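Fatty acid synthase 1, isoform A (Drosophila melanogaster, PDB 6FN6) probably builds long-chain saturated fatty acids from acetyl-CoA and malonyl-CoA with NADPH, this piece being the region that carries its dehydratase, enoylreductase and ketoreductase. Local coordinates at residues A301-G306 and V332-V337; V319-L324 and G354-R359; Q649-M654 and M673-E678; A644-Q649 and L906-R911. All coordinates share one frame; numbering follows the deposited sequence.

Interaction 1: residues A301-G306 and V332-V337; sequences AVKLKG and VLTGDV
Lys-303 to Gly-306 pair in parallel with Thr-334 to Val-337 in a beta-alpha-beta crossover of a domain whose strand order is consistent with the pseudo-methyltransferase of animal fatty acid synthases. Four backbone hydrogen bonds join the strands: Thr-334 N to Val-302 O (3.1 Å), Leu-304 N to Thr-334 O (2.9 Å), Asp-336 N to Leu-304 O (2.9 Å) and Gly-306 N to Asp-336 O (3.0 Å).

The side chains of Leu-304 and Val-337 turn to the face covered by helix 320-329, where both touch Ile-327; nearby, CD1 of Leu-333 rests 3.3 Å from Val-302 O.

On the other face, lysines run alongside their neighbours. Lys-303 bends at chi2 (86°), which lays CE 3.3 Å from Thr-334 OG1. The extended Lys-305 passes Asp-336 side by side, its CE 3.4 Å from OD2, but NZ goes on to Glu-371 and the carbonyl of Gln-372, while Asp-336 pairs with Arg-359. A methionine in place of Lys-305 would probably leave Glu-371 without this positive partner and the Gln-372 carbonyl without its lysine donor. With NZ 4.6 Å from Asp-336 OD2, the attraction across the strands is likely to be a longer-range one, within a wider charge network.

Interaction 2: residues V319-L324 and G354-R359; sequences VANRLL and GDSGVR
Asn-321 and Ser-356 meet through their polar ends, the hydroxyl OG of Ser-356 donating to OD1 of Asn-321 at 2.7 Å. The donor stands well above the plane of the amide, 68° out of it, and therefore approaches the carbonyl oxygen over the flat side of the group. Both side chains are turned for this meeting: CG of Asn-321 lies beside its backbone N (chi1 -77°), whereas OG of Ser-356 points anti to its own (chi1 172°) and reaches out to the helix. The other end of the amide is occupied too, because ND2 bonds to the carbonyl of Leu-353 at the end of helix 346-353. Held at both ends, the amide is probably restrained from flipping.

Helix 320-329 is the crossover helix between strands 303-309 and 334-341, and residues 354-358 lead from the next helix into edge strand 359-362, an order matching a methyltransferase-like alpha/beta fold. The contact thus joins two successive crossovers on one side of the sheet.

Next to the polar pair the packing is largely apolar. Val-358 divides its two methyls between neighbours: CG1 goes to CB of Ala-320 (4.0 Å), and CG2 to CD2 of Leu-324 (3.6 Å) while also touching OD1 of Asn-321. The side chains of Leu-324 and Val-358 run alongside one another, pointing opposite ways, and Val-337 and Val-339 of strand 334-341 extend this apolar patch. CD2 of Leu-324 also reaches the loop backbone, lying 3.8 Å from the carbonyl oxygen of Gly-357.

Interaction 3: residues Q649-M654 and M673-E678; sequences QGRRVM and MWQIPE
In Met-654, CG stands between the backbone N and the carbonyl carbon (chi1 39°), and a bend at chi3 then turns the methyl CE toward the indole of Trp-674, 3.6 Å from CE3. The first torsion alone also lays CG of Met-654 against CG1 of Ile-676, 3.7 Å away. A bend at chi3 (63°) likewise folds Arg-652 across Ile-676, whose CB lies over one face of the guanidinium toward its rim. From there NH2 of Arg-652 donates to Pro-677 O at 2.8 Å; the acceptor lies near the guanidinium plane, although the donor is tilted out of the plane of that carbonyl. NH2 also bonds to Trp-680 O.

The backbones form a short antiparallel pairing in the substrate-binding part of the enoylreductase. Met-654 and Trp-674 are a hydrogen-bonded pair, with Met-654 N to Trp-674 O and Trp-674 N to Met-654 O both 2.9 Å and nearly straight. Val-653 and Gln-675 follow as a non-hydrogen-bonded pair. Beyond it, Ile-676 N still reaches Arg-652 O (3.0 Å).

On the face of Val-653, its CG1 touches SD of Met-673 at 3.8 Å. The opposite face, with Met-654 and Trp-674, packs on Pro-689 of helix 689-702, and Trp-674 NE1 bonds to Val-851 O in helix 844-860.

The contact therefore combines an apolar core with bonds to main-chain carbonyls: the Arg-652 cation is spent partly on neutral oxygens of the segment that follows the strand, which probably fixes the course of 676-678 as it leaves the sheet.

Interaction 4: residues A644-Q649 and L906-R911; sequences AGRDTQ and LQPKPR
At the end of strand 642-646, in the substrate-binding part of the enoylreductase, Arg-646 meets the extended segment that leads from this domain toward the ketoreductase. Its chain is stretched from CG to NE and runs across the backbone of Leu-906, with CD 3.2 Å from Leu-906 O. CB of Leu-906 lies over one face of the guanidinium, 3.8 Å above its plane and offset toward the rim. NH2 of Arg-646 is only 3.2 Å from Leu-906 N, yet both are donors; each bonds instead to the carbonyl of Gly-650, which thus receives the two together. NH2 also bonds to Lys-904 O, and NH1 makes a salt bridge to Glu-900, so the cation gathers carbonyls and a carboxylate from around the linker.

Past the strand the chain turns through an Asx turn, in which OD2 of Asp-647 accepts from Gln-649 N at 3.0 Å. This brings Thr-648 and Gln-649 past the side chain of Gln-907, whose OE1 stays 3.9 Å from Thr-648 O and makes only loose contact. A leucine in place of Arg-646 would probably leave Glu-900 without this positive partner and deprive the carbonyls of Gly-650 and Lys-904 of a donor. CB of Pro-908 sits 4.4 Å from CD of Arg-646, while its ring also rests on Thr-605 and Tyr-607 of strand 601-611.

From the N terminus, interaction 1 closes the first loop, pairing strands 303-309 and 334-341 around helix 320-329. Interaction 2 starts within that loop and closes beyond it, so the two cross; they touch directly, through a salt bridge and packing, and both belong to the methyltransferase-like domain. Far along the chain, interaction 4 opens at 644-649 and closes at 906-911, a loop that includes the nucleotide-binding part of the enoylreductase. Interaction 3, nested inside it and sharing Gln-649, closes the short excursion from 649-654 to 673-678 by pairing strands 652-656 and 673-675; strand 642-646, from interaction 4, lies beside 652-656 in the same sheet. Interactions 1 and 3 lie about 67 Å apart between centres.

Interaction 1: residues A301-G306 and V332-V337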
loop_
_atom_site.group_PDB
_atom_site.type_symbol
_atom_site.label_atom_id
_atom_site.label_comp_id
_atom_site.label_asym_id
_atom_site.label_seq_id
_atom_site.Cartn_x
_atom_site.Cartn_y
_atom_site.Cartn_z
ATOM N N ALA A 301 60.763 20.625 -34.519
ATOM C CA ALA A 301 60.665 21.458 -33.326
ATOM C C ALA A 301 59.504 21.022 -32.438
ATOM O O ALA A 301 58.383 20.837 -32.909
ATOM C CB ALA A 301 60.508 22.922 -33.716
ATOM N N VAL A 302 59.788 20.855 -31.151
ATOM C CA VAL A 302 58.771 20.480 -30.176
ATOM C C VAL A 302 58.204 21.733 -29.510
ATOM O O VAL A 302 57.063 21.736 -29.045
ATOM C CB VAL A 302 59.323 19.493 -29.127
ATOM C CG1 VAL A 302 60.502 20.090 -28.383
ATOM C CG2 VAL A 302 58.229 19.075 -28.154
ATOM N N LYS A 303 59.010 22.790 -29.451
ATOM C CA LYS A 303 58.552 24.076 -28.933
ATOM C C LYS A 303 58.670 25.160 -30.000
ATOM O O LYS A 303 59.668 25.235 -30.718
ATOM C CB LYS A 303 59.355 24.487 -27.695
ATOM C CG LYS A 303 58.774 24.029 -26.364
ATOM C CD LYS A 303 59.214 22.622 -25.999
ATOM C CE LYS A 303 58.687 22.212 -24.629
ATOM N NZ LYS A 303 59.165 20.863 -24.217
ATOM N N LEU A 304 57.637 25.992 -30.099
ATOM C CA LEU A 304 57.605 27.080 -31.072
ATOM C C LEU A 304 57.554 28.441 -30.375
ATOM O O LEU A 304 56.589 28.755 -29.678
ATOM C CB LEU A 304 56.404 26.923 -32.002
ATOM C CG LEU A 304 56.549 27.576 -33.377
ATOM C CD1 LEU A 304 57.543 26.804 -34.227
ATOM C CD2 LEU A 304 55.201 27.671 -34.072
ATOM N N LYS A 305 58.600 29.240 -30.565
ATOM C CA LYS A 305 58.720 30.536 -29.899
ATOM C C LYS A 305 58.272 31.679 -30.809
ATOM O O LYS A 305 58.639 31.728 -31.980
ATOM C CB LYS A 305 60.164 30.766 -29.449
ATOM C CG LYS A 305 60.344 31.942 -28.498
ATOM C CD LYS A 305 61.800 32.086 -28.078
ATOM C CE LYS A 305 61.967 33.086 -26.945
ATOM N NZ LYS A 305 63.401 33.422 -26.714
ATOM N N GLY A 306 57.475 32.592 -30.262
ATOM C CA GLY A 306 57.014 33.748 -31.012
ATOM C C GLY A 306 56.671 34.936 -30.134
ATOM O O GLY A 306 56.513 34.796 -28.922
ATOM N N VAL A 332 51.787 17.238 -29.981
ATOM C CA VAL A 332 53.167 17.204 -29.493
ATOM C C VAL A 332 53.897 18.497 -29.865
ATOM O O VAL A 332 54.977 18.483 -30.453
ATOM C CB VAL A 332 53.917 15.944 -30.013
ATOM C CG1 VAL A 332 54.079 15.956 -31.542
ATOM C CG2 VAL A 332 55.269 15.791 -29.313
ATOM N N LEU A 333 53.296 19.622 -29.492
ATOM C CA LEU A 333 53.890 20.925 -29.750
ATOM C C LEU A 333 53.347 21.953 -28.768
ATOM O O LEU A 333 52.134 22.100 -28.615
ATOM C CB LEU A 333 53.596 21.365 -31.188
ATOM C CG LEU A 333 54.272 22.645 -31.688
ATOM C CD1 LEU A 333 55.737 22.401 -31.998
ATOM C CD2 LEU A 333 53.545 23.189 -32.907
ATOM N N THR A 334 54.253 22.664 -28.107
ATOM C CA THR A 334 53.876 23.711 -27.165
ATOM C C THR A 334 54.501 25.030 -27.600
ATOM O O THR A 334 55.533 25.041 -28.269
ATOM C CB THR A 334 54.311 23.371 -25.729
ATOM O OG1 THR A 334 55.695 23.002 -25.718
ATOM C CG2 THR A 334 53.478 22.224 -25.181
ATOM N N GLY A 335 53.874 26.138 -27.219
ATOM C CA GLY A 335 54.292 27.444 -27.689
ATOM C C GLY A 335 54.777 28.382 -26.603
ATOM O O GLY A 335 54.267 28.373 -25.483
ATOM N N ASP A 336 55.783 29.184 -26.942
ATOM C CA ASP A 336 56.251 30.251 -26.070
ATOM C C ASP A 336 55.932 31.588 -26.719
ATOM O O ASP A 336 56.761 32.155 -27.430
ATOM C CB ASP A 336 57.751 30.132 -25.811
ATOM C CG ASP A 336 58.299 31.296 -25.010
ATOM O OD1 ASP A 336 57.529 31.895 -24.228
ATOM O OD2 ASP A 336 59.500 31.609 -25.155
ATOM N N VAL A 337 54.726 32.087 -26.475
ATOM C CA VAL A 337 54.275 33.330 -27.083
ATOM C C VAL A 337 54.289 34.435 -26.039
ATOM O O VAL A 337 53.879 34.230 -24.898
ATOM C CB VAL A 337 52.875 33.172 -27.704
ATOM C CG1 VAL A 337 52.419 34.478 -28.343
ATOM C CG2 VAL A 337 52.870 32.045 -28.722
#

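Interaction 2: residues V319-L324 and G354-R359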
loop_
_atom_site.group_PDB
_atom_site.type_symbol
_atom_site.label_atom_id
_atom_site.label_comp_id
_atom_site.label_asym_id
_atom_site.label_seq_id
_atom_site.Cartn_x
_atom_site.Cartn_y
_atom_site.Cartn_z
ATOM N N VAL A 319 46.573 39.568 -31.162
ATOM C CA VAL A 319 46.230 38.224 -31.626
ATOM C C VAL A 319 46.994 37.126 -30.887
ATOM O O VAL A 319 46.784 35.941 -31.152
ATOM C CB VAL A 319 46.475 38.095 -33.147
ATOM C CG1 VAL A 319 45.676 39.142 -33.913
ATOM C CG2 VAL A 319 47.967 38.208 -33.477
ATOM N N ALA A 320 47.883 37.520 -29.978
ATOM C CA ALA A 320 48.756 36.580 -29.275
ATOM C C ALA A 320 48.041 35.298 -28.839
ATOM O O ALA A 320 48.540 34.194 -29.072
ATOM C CB ALA A 320 49.372 37.258 -28.061
ATOM N N ASN A 321 46.877 35.444 -28.212
ATOM C CA ASN A 321 46.129 34.291 -27.720
ATOM C C ASN A 321 45.808 33.332 -28.858
ATOM O O ASN A 321 45.987 32.121 -28.730
ATOM C CB ASN A 321 44.836 34.736 -27.032
ATOM C CG ASN A 321 45.074 35.284 -25.639
ATOM O OD1 ASN A 321 46.172 35.168 -25.092
ATOM N ND2 ASN A 321 44.041 35.878 -25.050
ATOM N N ARG A 322 45.323 33.878 -29.968
ATOM C CA ARG A 322 44.962 33.066 -31.123
ATOM C C ARG A 322 46.171 32.311 -31.664
ATOM O O ARG A 322 46.065 31.143 -32.034
ATOM C CB ARG A 322 44.349 33.938 -32.221
ATOM C CG ARG A 322 43.874 33.162 -33.446
ATOM C CD ARG A 322 42.723 32.219 -33.126
ATOM N NE ARG A 322 41.535 32.934 -32.665
ATOM C CZ ARG A 322 40.448 32.342 -32.176
ATOM N NH1 ARG A 322 40.391 31.021 -32.078
ATOM N NH2 ARG A 322 39.416 33.075 -31.783
ATOM N N LEU A 323 47.318 32.980 -31.714
ATOM C CA LEU A 323 48.534 32.351 -32.214
ATOM C C LEU A 323 48.930 31.173 -31.332
ATOM O O LEU A 323 49.161 30.072 -31.827
ATOM C CB LEU A 323 49.679 33.360 -32.289
ATOM C CG LEU A 323 49.455 34.591 -33.170
ATOM C CD1 LEU A 323 50.702 35.458 -33.182
ATOM C CD2 LEU A 323 49.059 34.196 -34.589
ATOM N N LEU A 324 49.004 31.405 -30.026
ATOM C CA LEU A 324 49.360 30.343 -29.096
ATOM C C LEU A 324 48.342 29.209 -29.176
ATOM O O LEU A 324 48.683 28.039 -29.000
ATOM C CB LEU A 324 49.443 30.883 -27.667
ATOM C CG LEU A 324 49.802 29.863 -26.582
ATOM C CD1 LEU A 324 51.136 29.183 -26.873
ATOM C CD2 LEU A 324 49.827 30.526 -25.212
ATOM N N GLY A 354 44.574 37.459 -20.113
ATOM C CA GLY A 354 43.782 36.580 -19.274
ATOM C C GLY A 354 44.415 35.238 -18.951
ATOM O O GLY A 354 45.616 35.138 -18.699
ATOM N N ASP A 355 43.581 34.203 -18.961
ATOM C CA ASP A 355 43.984 32.857 -18.572
ATOM C C ASP A 355 44.549 32.073 -19.756
ATOM O O ASP A 355 44.404 30.853 -19.834
ATOM C CB ASP A 355 42.789 32.114 -17.965
ATOM C CG ASP A 355 43.180 30.788 -17.341
ATOM O OD1 ASP A 355 44.329 30.668 -16.864
ATOM O OD2 ASP A 355 42.336 29.865 -17.324
ATOM N N SER A 356 45.199 32.776 -20.678
ATOM C CA SER A 356 45.714 32.151 -21.892
ATOM C C SER A 356 47.106 31.563 -21.685
ATOM O O SER A 356 47.449 30.533 -22.264
ATOM C CB SER A 356 45.753 33.171 -23.030
ATOM O OG SER A 356 46.409 32.641 -24.168
ATOM N N GLY A 357 47.902 32.223 -20.853
ATOM C CA GLY A 357 49.260 31.791 -20.586
ATOM C C GLY A 357 50.267 32.401 -21.542
ATOM O O GLY A 357 51.275 31.783 -21.885
ATOM N N VAL A 358 49.988 33.628 -21.971
ATOM C CA VAL A 358 50.908 34.380 -22.806
ATOM C C VAL A 358 51.646 35.340 -21.889
ATOM O O VAL A 358 51.030 36.174 -21.227
ATOM C CB VAL A 358 50.172 35.120 -23.943
ATOM C CG1 VAL A 358 51.119 36.040 -24.701
ATOM C CG2 VAL A 358 49.534 34.126 -24.896
ATOM N N ARG A 359 52.967 35.221 -21.847
ATOM C CA ARG A 359 53.771 36.082 -20.991
ATOM C C ARG A 359 53.900 37.470 -21.606
ATOM O O ARG A 359 53.479 37.695 -22.739
ATOM C CB ARG A 359 55.145 35.457 -20.745
ATOM C CG ARG A 359 55.950 35.159 -21.995
ATOM C CD ARG A 359 56.944 34.039 -21.738
ATOM N NE ARG A 359 57.975 33.982 -22.770
ATOM C CZ ARG A 359 59.072 34.730 -22.770
ATOM N NH1 ARG A 359 59.290 35.604 -21.794
ATOM N NH2 ARG A 359 59.956 34.608 -23.750
#

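Interaction 3: residues Q649-M654 and M673-E678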
loop_
_atom_site.group_PDB
_atom_site.type_symbol
_atom_site.label_atom_id
_atom_site.label_comp_id
_atom_site.label_asym_id
_atom_site.label_seq_id
_atom_site.Cartn_x
_atom_site.Cartn_y
_atom_site.Cartn_z
ATOM N N GLN A 649 -5.511 16.326 -47.323
ATOM C CA GLN A 649 -6.435 16.987 -48.237
ATOM C C GLN A 649 -6.832 18.366 -47.697
ATOM O O GLN A 649 -7.887 18.900 -48.039
ATOM C CB GLN A 649 -7.671 16.114 -48.458
ATOM C CG GLN A 649 -8.459 16.459 -49.713
ATOM C CD GLN A 649 -9.660 15.552 -49.925
ATOM O OE1 GLN A 649 -9.919 15.103 -51.041
ATOM N NE2 GLN A 649 -10.404 15.289 -48.855
ATOM N N GLY A 650 -5.973 18.932 -46.854
ATOM C CA GLY A 650 -6.119 20.297 -46.380
ATOM C C GLY A 650 -7.252 20.520 -45.392
ATOM O O GLY A 650 -7.614 21.659 -45.099
ATOM N N ARG A 651 -7.814 19.432 -44.878
ATOM C CA ARG A 651 -8.865 19.510 -43.869
ATOM C C ARG A 651 -8.307 19.955 -42.517
ATOM O O ARG A 651 -7.194 19.588 -42.147
ATOM C CB ARG A 651 -9.560 18.155 -43.747
ATOM C CG ARG A 651 -10.435 17.820 -44.944
ATOM C CD ARG A 651 -11.007 16.423 -44.840
ATOM N NE ARG A 651 -9.966 15.421 -45.055
ATOM C CZ ARG A 651 -10.116 14.117 -44.843
ATOM N NH1 ARG A 651 -11.268 13.635 -44.395
ATOM N NH2 ARG A 651 -9.102 13.293 -45.075
ATOM N N ARG A 652 -9.096 20.726 -41.774
ATOM C CA ARG A 652 -8.701 21.174 -40.441
ATOM C C ARG A 652 -8.895 20.048 -39.431
ATOM O O ARG A 652 -10.017 19.592 -39.208
ATOM C CB ARG A 652 -9.500 22.417 -40.029
ATOM C CG ARG A 652 -8.878 23.721 -40.515
ATOM C CD ARG A 652 -9.846 24.900 -40.486
ATOM N NE ARG A 652 -10.310 25.233 -39.137
ATOM C CZ ARG A 652 -11.517 24.946 -38.652
ATOM N NH1 ARG A 652 -12.421 24.311 -39.391
ATOM N NH2 ARG A 652 -11.826 25.303 -37.411
ATOM N N VAL A 653 -7.795 19.603 -38.829
ATOM C CA VAL A 653 -7.805 18.407 -37.996
ATOM C C VAL A 653 -7.003 18.609 -36.715
ATOM O O VAL A 653 -6.030 19.364 -36.683
ATOM C CB VAL A 653 -7.258 17.194 -38.782
ATOM C CG1 VAL A 653 -7.280 15.928 -37.926
ATOM C CG2 VAL A 653 -8.042 16.983 -40.065
ATOM N N MET A 654 -7.436 17.927 -35.660
ATOM C CA MET A 654 -6.683 17.834 -34.415
ATOM C C MET A 654 -6.484 16.356 -34.109
ATOM O O MET A 654 -7.373 15.547 -34.373
ATOM C CB MET A 654 -7.416 18.532 -33.270
ATOM C CG MET A 654 -8.915 18.325 -33.295
ATOM S SD MET A 654 -9.756 19.003 -31.857
ATOM C CE MET A 654 -9.627 17.631 -30.721
ATOM N N MET A 673 -8.253 10.779 -34.388
ATOM C CA MET A 673 -8.315 12.117 -34.973
ATOM C C MET A 673 -9.732 12.682 -34.929
ATOM O O MET A 673 -10.714 11.958 -35.092
ATOM C CB MET A 673 -7.816 12.141 -36.424
ATOM C CG MET A 673 -6.314 12.007 -36.575
ATOM S SD MET A 673 -5.728 12.520 -38.209
ATOM C CE MET A 673 -6.248 11.174 -39.255
ATOM N N TRP A 674 -9.819 13.988 -34.705
ATOM C CA TRP A 674 -11.089 14.699 -34.733
ATOM C C TRP A 674 -10.982 15.811 -35.771
ATOM O O TRP A 674 -9.932 16.438 -35.901
ATOM C CB TRP A 674 -11.424 15.293 -33.364
ATOM C CG TRP A 674 -11.383 14.321 -32.230
ATOM C CD1 TRP A 674 -12.441 13.673 -31.663
ATOM C CD2 TRP A 674 -10.220 13.902 -31.504
ATOM N NE1 TRP A 674 -12.009 12.870 -30.634
ATOM C CE2 TRP A 674 -10.650 12.995 -30.516
ATOM C CE3 TRP A 674 -8.859 14.206 -31.596
ATOM C CZ2 TRP A 674 -9.766 12.387 -29.627
ATOM C CZ3 TRP A 674 -7.984 13.602 -30.713
ATOM C CH2 TRP A 674 -8.440 12.702 -29.742
ATOM N N GLN A 675 -12.055 16.057 -36.514
ATOM C CA GLN A 675 -12.077 17.195 -37.425
ATOM C C GLN A 675 -12.457 18.444 -36.642
ATOM O O GLN A 675 -13.500 18.484 -35.991
ATOM C CB GLN A 675 -13.045 16.968 -38.587
ATOM C CG GLN A 675 -12.557 15.943 -39.600
ATOM C CD GLN A 675 -13.096 16.195 -40.998
ATOM O OE1 GLN A 675 -13.464 17.318 -41.343
ATOM N NE2 GLN A 675 -13.130 15.149 -41.816
ATOM N N ILE A 676 -11.599 19.456 -36.704
ATOM C CA ILE A 676 -11.796 20.666 -35.921
ATOM C C ILE A 676 -13.149 21.281 -36.280
ATOM O O ILE A 676 -13.479 21.410 -37.459
ATOM C CB ILE A 676 -10.654 21.676 -36.145
ATOM C CG1 ILE A 676 -9.297 21.028 -35.846
ATOM C CG2 ILE A 676 -10.857 22.909 -35.264
ATOM C CD1 ILE A 676 -8.099 21.905 -36.174
ATOM N N PRO A 677 -13.945 21.652 -35.262
ATOM C CA PRO A 677 -15.218 22.332 -35.514
ATOM C C PRO A 677 -15.029 23.801 -35.877
ATOM O O PRO A 677 -13.922 24.327 -35.750
ATOM C CB PRO A 677 -15.957 22.190 -34.184
ATOM C CG PRO A 677 -14.882 22.149 -33.171
ATOM C CD PRO A 677 -13.725 21.435 -33.819
ATOM N N GLU A 678 -16.096 24.446 -36.334
ATOM C CA GLU A 678 -16.059 25.871 -36.637
ATOM C C GLU A 678 -16.035 26.645 -35.320
ATOM O O GLU A 678 -16.415 26.110 -34.279
ATOM C CB GLU A 678 -17.261 26.280 -37.490
ATOM C CG GLU A 678 -17.120 27.645 -38.150
ATOM C CD GLU A 678 -18.357 28.045 -38.931
ATOM O OE1 GLU A 678 -18.346 29.129 -39.554
ATOM O OE2 GLU A 678 -19.344 27.279 -38.917
#

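Interaction 4: residues A644-Q649 and L906-R911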
loop_
_atom_site.group_PDB
_atom_site.type_symbol
_atom_site.label_atom_id
_atom_site.label_comp_id
_atom_site.label_asym_id
_atom_site.label_seq_id
_atom_site.Cartn_x
_atom_site.Cartn_y
_atom_site.Cartn_z
ATOM N N ALA A 644 -2.598 20.226 -33.627
ATOM C CA ALA A 644 -3.651 20.682 -34.521
ATOM C C ALA A 644 -3.000 21.111 -35.829
ATOM O O ALA A 644 -1.982 21.804 -35.825
ATOM C CB ALA A 644 -4.433 21.825 -33.903
ATOM N N GLY A 645 -3.584 20.696 -36.946
ATOM C CA GLY A 645 -3.005 20.984 -38.243
ATOM C C GLY A 645 -3.931 20.689 -39.405
ATOM O O GLY A 645 -5.153 20.753 -39.272
ATOM N N ARG A 646 -3.341 20.360 -40.549
ATOM C CA ARG A 646 -4.105 20.093 -41.761
ATOM C C ARG A 646 -3.907 18.673 -42.277
ATOM O O ARG A 646 -2.828 18.092 -42.153
ATOM C CB ARG A 646 -3.738 21.099 -42.851
ATOM C CG ARG A 646 -4.208 22.509 -42.544
ATOM C CD ARG A 646 -4.000 23.444 -43.720
ATOM N NE ARG A 646 -4.415 24.807 -43.400
ATOM C CZ ARG A 646 -5.675 25.234 -43.424
ATOM N NH1 ARG A 646 -5.954 26.492 -43.116
ATOM N NH2 ARG A 646 -6.661 24.407 -43.754
ATOM N N ASP A 647 -4.970 18.129 -42.859
ATOM C CA ASP A 647 -4.962 16.778 -43.402
ATOM C C ASP A 647 -4.195 16.752 -44.723
ATOM O O ASP A 647 -3.824 17.800 -45.250
ATOM C CB ASP A 647 -6.403 16.297 -43.603
ATOM C CG ASP A 647 -6.489 14.834 -43.985
ATOM O OD1 ASP A 647 -6.423 13.977 -43.079
ATOM O OD2 ASP A 647 -6.625 14.541 -45.192
ATOM N N THR A 648 -3.952 15.556 -45.250
ATOM C CA THR A 648 -3.391 15.401 -46.589
ATOM C C THR A 648 -4.227 16.155 -47.621
ATOM O O THR A 648 -3.718 16.570 -48.663
ATOM C CB THR A 648 -3.303 13.911 -46.990
ATOM O OG1 THR A 648 -2.374 13.234 -46.137
ATOM C CG2 THR A 648 -2.852 13.751 -48.439
ATOM N N GLN A 649 -5.511 16.326 -47.323
ATOM C CA GLN A 649 -6.435 16.987 -48.237
ATOM C C GLN A 649 -6.832 18.366 -47.697
ATOM O O GLN A 649 -7.887 18.900 -48.039
ATOM C CB GLN A 649 -7.671 16.114 -48.458
ATOM C CG GLN A 649 -8.459 16.459 -49.713
ATOM C CD GLN A 649 -9.660 15.552 -49.925
ATOM O OE1 GLN A 649 -9.919 15.103 -51.041
ATOM N NE2 GLN A 649 -10.404 15.289 -48.855
ATOM N N LEU A 906 -8.016 24.133 -46.670
ATOM C CA LEU A 906 -7.133 24.774 -47.634
ATOM C C LEU A 906 -5.775 24.078 -47.698
ATOM O O LEU A 906 -5.212 23.711 -46.669
ATOM C CB LEU A 906 -6.957 26.245 -47.250
ATOM C CG LEU A 906 -5.963 27.106 -48.023
ATOM C CD1 LEU A 906 -6.362 27.209 -49.478
ATOM C CD2 LEU A 906 -5.879 28.481 -47.391
ATOM N N GLN A 907 -5.252 23.896 -48.907
ATOM C CA GLN A 907 -3.938 23.282 -49.084
ATOM C C GLN A 907 -2.842 24.239 -48.603
ATOM O O GLN A 907 -2.828 25.407 -48.994
ATOM C CB GLN A 907 -3.715 22.898 -50.547
ATOM C CG GLN A 907 -2.581 21.902 -50.757
ATOM C CD GLN A 907 -2.901 20.530 -50.186
ATOM O OE1 GLN A 907 -4.067 20.167 -50.033
ATOM N NE2 GLN A 907 -1.864 19.763 -49.864
ATOM N N PRO A 908 -1.909 23.749 -47.767
ATOM C CA PRO A 908 -0.929 24.649 -47.146
ATOM C C PRO A 908 0.152 25.179 -48.086
ATOM O O PRO A 908 0.615 24.467 -48.979
ATOM C CB PRO A 908 -0.300 23.775 -46.059
ATOM C CG PRO A 908 -0.410 22.395 -46.582
ATOM C CD PRO A 908 -1.701 22.348 -47.351
ATOM N N LYS A 909 0.542 26.433 -47.875
ATOM C CA LYS A 909 1.681 27.015 -48.573
ATOM C C LYS A 909 2.955 26.357 -48.064
ATOM O O LYS A 909 3.032 25.981 -46.893
ATOM C CB LYS A 909 1.756 28.527 -48.348
ATOM C CG LYS A 909 0.482 29.292 -48.672
ATOM C CD LYS A 909 0.490 30.659 -48.000
ATOM C CE LYS A 909 -0.743 31.478 -48.355
ATOM N NZ LYS A 909 -2.007 30.762 -48.027
ATOM N N PRO A 910 3.966 26.210 -48.931
ATOM C CA PRO A 910 5.205 25.611 -48.429
ATOM C C PRO A 910 5.969 26.557 -47.506
ATOM O O PRO A 910 5.915 27.774 -47.687
ATOM C CB PRO A 910 5.998 25.327 -49.706
ATOM C CG PRO A 910 5.521 26.352 -50.672
ATOM C CD PRO A 910 4.070 26.590 -50.351
ATOM N N ARG A 911 6.668 25.993 -46.528
ATOM C CA ARG A 911 7.496 26.774 -45.614
ATOM C C ARG A 911 8.852 26.127 -45.407
ATOM O O ARG A 911 9.046 24.941 -45.671
ATOM C CB ARG A 911 6.833 26.964 -44.245
ATOM C CG ARG A 911 5.745 28.020 -44.181
ATOM C CD ARG A 911 5.554 28.466 -42.733
ATOM N NE ARG A 911 4.394 29.332 -42.537
ATOM C CZ ARG A 911 4.144 30.002 -41.414
ATOM N NH1 ARG A 911 4.975 29.914 -40.381
ATOM N NH2 ARG A 911 3.067 30.768 -41.321
#